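Side-chain contacts in glucose-resistance amylase regulator (Weissella paramesenteroides ATCC 33313, PDB 4RK6), which binds glucose and, as a LacI-family transcriptional regulator, probably controls transcription by binding cis-regulatory DNA: residues 75-79 with 80-84; 116-119 with 120-124. All blocks are in the same frame, centred on the assembly; numbering follows the deposited sequence. Where two conformers were deposited one is given.

Both contacts are local, between residues a few places apart in one continuous stretch, and together they illustrate how the chemistry of a helix changes from its start to its end. Interaction 1 lies at a loop-to-helix junction, where the chain enters helix 79-87; interaction 2 occupies the last turns of helix 110-123. The helices are separate elements on opposite sides of the chain's centre, and the centres of the contacts are about 37 Å apart. Both have a buried aliphatic flank, but the more exposed side is a proline-indole stack in interaction 1 and a pair of water-bridged carboxylates, above regular backbone bonds, in interaction 2. Neither contact is touched by the other chain of the assembly.

Interaction 1: residues 75-79 with 80-84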
# COMPACT_ATOMS: atom_id res chain seq x y z
N LEU A 75 14.01 -9.64 6.01
CA LEU A 75 15.36 -10.19 5.91
C LEU A 75 16.06 -10.01 7.28
O LEU A 75 17.17 -10.49 7.48
CB LEU A 75 16.15 -9.50 4.80
N ASP A 76 15.35 -9.38 8.23
CA ASP A 76 15.93 -8.84 9.45
C ASP A 76 15.54 -9.59 10.75
O ASP A 76 15.66 -9.05 11.85
CB ASP A 76 15.49 -7.36 9.56
CG ASP A 76 16.64 -6.42 9.88
OD1 ASP A 76 17.62 -6.85 10.53
OD2 ASP A 76 16.55 -5.24 9.48
N ILE A 77 15.12 -10.84 10.64
CA ILE A 77 14.63 -11.57 11.81
C ILE A 77 15.81 -12.02 12.66
O ILE A 77 16.78 -12.57 12.12
CB ILE A 77 13.80 -12.81 11.40
CG1 ILE A 77 12.61 -12.40 10.52
CG2 ILE A 77 13.32 -13.56 12.63
CD1 ILE A 77 11.54 -11.60 11.23
N PRO A 78 15.73 -11.82 13.99
CA PRO A 78 16.85 -12.31 14.80
C PRO A 78 16.93 -13.84 14.84
O PRO A 78 15.91 -14.53 14.89
CB PRO A 78 16.53 -11.77 16.20
CG PRO A 78 15.06 -11.53 16.18
CD PRO A 78 14.79 -11.04 14.79
N SER A 79 18.15 -14.37 14.83
CA SER A 79 18.34 -15.81 14.88
C SER A 79 17.66 -16.48 16.05
O SER A 79 17.16 -17.60 15.91
CB SER A 79 19.84 -16.14 14.88
OG SER A 79 20.44 -15.62 13.69
N TRP A 80 17.65 -15.82 17.22
CA TRP A 80 17.05 -16.40 18.41
C TRP A 80 15.55 -16.66 18.23
O TRP A 80 15.03 -17.58 18.84
CB TRP A 80 17.32 -15.57 19.69
CG TRP A 80 16.83 -14.13 19.67
CD1 TRP A 80 17.58 -13.01 19.48
CD2 TRP A 80 15.48 -13.68 19.86
NE1 TRP A 80 16.79 -11.89 19.52
CE2 TRP A 80 15.49 -12.27 19.75
CE3 TRP A 80 14.26 -14.34 20.11
CZ2 TRP A 80 14.33 -11.50 19.88
CZ3 TRP A 80 13.10 -13.57 20.23
CH2 TRP A 80 13.15 -12.16 20.11
N MSE A 81 14.87 -15.85 17.43
CA MSE A 81 13.42 -16.04 17.19
C MSE A 81 13.18 -17.29 16.37
O MSE A 81 12.31 -18.06 16.67
CB MSE A 81 12.77 -14.83 16.47
CG MSE A 81 11.24 -14.96 16.45
SE MSE A 81 10.54 -13.38 15.49
CE MSE A 81 11.06 -12.11 16.88
N ILE A 82 13.99 -17.47 15.32
CA ILE A 82 13.89 -18.65 14.47
C ILE A 82 14.19 -19.87 15.32
O ILE A 82 13.39 -20.81 15.36
CB ILE A 82 14.87 -18.57 13.27
CG1 ILE A 82 14.45 -17.44 12.32
CG2 ILE A 82 14.91 -19.90 12.52
CD1 ILE A 82 15.54 -17.03 11.34
N ASP A 83 15.32 -19.86 16.03
CA ASP A 83 15.65 -20.95 16.93
C ASP A 83 14.58 -21.24 17.98
O ASP A 83 14.18 -22.38 18.13
CB ASP A 83 17.00 -20.73 17.63
CG ASP A 83 18.18 -20.96 16.70
OD1 ASP A 83 18.27 -22.07 16.11
OD2 ASP A 83 19.02 -20.03 16.58
N LYS A 84 14.10 -20.22 18.70
CA LYS A 84 13.09 -20.46 19.73
C LYS A 84 11.80 -21.07 19.15
O LYS A 84 11.19 -21.96 19.75
CB LYS A 84 12.80 -19.18 20.53
CG LYS A 84 13.89 -18.87 21.57
CD LYS A 84 13.52 -17.62 22.37
CE LYS A 84 14.13 -17.60 23.76
NZ LYS A 84 13.68 -18.75 24.60
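The indole of Trp80 carries the ring of Pro78 on one face: Pro78 CG stands 3.5 Å above the indole plane, offset toward the rim. Pro78 CB makes the CH-pi contact, 3.7 Å from the centroid of the five-membered ring of Trp80. Met81 CB lies over the rim of the same face, while at the indole edge NE1 of Trp80 donates to Glu52. The setting is a helix N-terminus, with Pro78 as the N-cap residue of helix 79-87, which follows strand 69-72 in the alternating strand-helix fold of the LacI sugar-binding domain. What folds the indole back against the ring of Pro78 is a first torsion that places CG of Trp80 between its own backbone N and carbonyl carbon (chi1 59°).

Beneath the rings the helix takes up its hydrogen bonding. Met81 N reaches Pro78 O at 3.0 Å, but the bond is bent, with an N-H...O angle of 137°, and the donor sits above the carbonyl plane. From the next carbonyl, Ser79 O, the bond spans four residues, the normal alpha-helical spacing: Asp83 N lies 2.9 Å away, and the bond is almost straight. The carboxylate of Asp83 is held from elsewhere, its OD1 accepting a bond from Gln102.

The buried flank is aliphatic and faces Leu48 of strand 42-48 and Leu99 of a loop. There a single methyl group, CG2 of Ile77, serves two residues of the first helical turns: it lies 4.1 Å from Ile82 CG1 and 4.0 Å from the selenium (SE) of selenomethionine Met81.

Interaction 2: residues 116-119 with 120-124; sequences SIVD and YLIDM
Asp123 lies over the carbonyl of Asp119, one turn earlier, and its side chain can be traced atom by atom. CB starts 3.3 Å from Asp119 O, and CG comes nearer still, to 3.1 Å from the same oxygen. That closeness follows from the first torsion (chi1 -77°), which sets CG of Asp123 beside its own backbone N, the very N-H that bonds to Asp119 O. At the tip the carboxylate divides its oxygens between two waters. Water 1 is 2.8 Å from Asp123 OD1 and equally far from Asp119 OD1, though with other acceptors nearby it cannot donate to all at once. Water 2 gives one proton to Asp123 OD2 at 2.7 Å and the other to Asp119 OD2 at 2.6 Å.

The two carboxylates, their planes 65° apart, approach to 3.8 Å between Asp119 OD2 and Asp123 OD2. Their repulsion is probably eased by the bridging waters and by His156, whose NE2 is hydrogen-bonded to Asp119 OD1.

Elsewhere round the helix the same four-residue spacing pairs aliphatic groups. Val118 and Ile122 lie side by side and point the same way, with Val118 CG1 3.6 Å from Ile122 CD1; Ile117 and Leu121 repeat the pattern through CG2 and CD1. Ile117, Val118 and Leu121 are buried, packing against Ile194 of strand 192-195, Val118 also against helix 144-155, while Ile122 is partly exposed and leans on His156. Water-bridged carboxylates on one side and largely buried aliphatic side chains on the other mark an amphipathic helix flanking the central sheet of a periplasmic binding protein-like domain.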
# COMPACT_ATOMS: atom_id res chain seq x y z
N SER A 116 18.13 -11.30 -15.97
CA SER A 116 17.17 -11.05 -17.04
C SER A 116 17.11 -9.55 -17.37
O SER A 116 16.97 -9.17 -18.50
CB SER A 116 15.78 -11.60 -16.71
OG SER A 116 15.08 -10.79 -15.77
N ILE A 117 17.21 -8.70 -16.36
CA ILE A 117 17.08 -7.27 -16.60
C ILE A 117 18.33 -6.74 -17.29
O ILE A 117 18.25 -5.99 -18.24
CB ILE A 117 16.86 -6.48 -15.29
CG1 ILE A 117 15.55 -6.92 -14.62
CG2 ILE A 117 16.89 -4.99 -15.56
CD1 ILE A 117 15.39 -6.42 -13.20
N VAL A 118 19.50 -7.16 -16.80
CA VAL A 118 20.76 -6.73 -17.38
C VAL A 118 20.85 -7.22 -18.82
O VAL A 118 21.24 -6.48 -19.71
CB VAL A 118 21.94 -7.25 -16.53
CG1 VAL A 118 23.25 -7.08 -17.27
CG2 VAL A 118 21.98 -6.55 -15.20
N ASP A 119 20.47 -8.47 -19.05
CA ASP A 119 20.49 -9.01 -20.41
C ASP A 119 19.64 -8.19 -21.39
O ASP A 119 20.05 -7.87 -22.51
CB ASP A 119 20.04 -10.46 -20.41
CG ASP A 119 20.59 -11.23 -21.57
OD1 ASP A 119 21.83 -11.32 -21.71
OD2 ASP A 119 19.78 -11.73 -22.37
N TYR A 120 18.44 -7.85 -20.95
CA TYR A 120 17.53 -7.04 -21.73
C TYR A 120 18.09 -5.65 -21.98
O TYR A 120 18.07 -5.16 -23.11
CB TYR A 120 16.16 -6.94 -21.01
CG TYR A 120 15.21 -6.01 -21.67
CD1 TYR A 120 14.78 -6.24 -22.97
CD2 TYR A 120 14.74 -4.89 -21.02
CE1 TYR A 120 13.90 -5.37 -23.60
CE2 TYR A 120 13.86 -4.02 -21.64
CZ TYR A 120 13.45 -4.25 -22.91
OH TYR A 120 12.57 -3.35 -23.48
N LEU A 121 18.58 -4.99 -20.94
CA LEU A 121 19.09 -3.63 -21.12
C LEU A 121 20.30 -3.59 -22.07
O LEU A 121 20.39 -2.70 -22.90
CB LEU A 121 19.46 -3.00 -19.79
CG LEU A 121 18.25 -2.58 -18.93
CD1 LEU A 121 18.69 -2.07 -17.57
CD2 LEU A 121 17.41 -1.54 -19.62
N ILE A 122 21.18 -4.58 -21.96
CA ILE A 122 22.34 -4.67 -22.87
C ILE A 122 21.88 -4.98 -24.30
O ILE A 122 22.40 -4.40 -25.26
CB ILE A 122 23.36 -5.72 -22.35
CG1 ILE A 122 24.04 -5.17 -21.09
CG2 ILE A 122 24.39 -6.10 -23.43
CD1 ILE A 122 24.85 -6.22 -20.37
N ASP A 123 20.91 -5.87 -24.46
CA ASP A 123 20.29 -6.13 -25.78
C ASP A 123 19.68 -4.85 -26.39
O ASP A 123 19.67 -4.68 -27.60
CB ASP A 123 19.21 -7.21 -25.67
CG ASP A 123 19.76 -8.62 -25.55
OD1 ASP A 123 20.98 -8.82 -25.67
OD2 ASP A 123 18.95 -9.55 -25.33
N MSE A 124 19.18 -3.96 -25.53
CA MSE A 124 18.60 -2.69 -25.98
C MSE A 124 19.64 -1.61 -26.16
O MSE A 124 19.29 -0.47 -26.43
CB MSE A 124 17.53 -2.25 -24.97
CG MSE A 124 16.31 -3.16 -24.90
SE MSE A 124 15.27 -3.21 -26.57
CE MSE A 124 14.22 -1.57 -26.21
O HOH W 1 22.70 -9.23 -23.44
O HOH W 2 19.86 -12.04 -24.96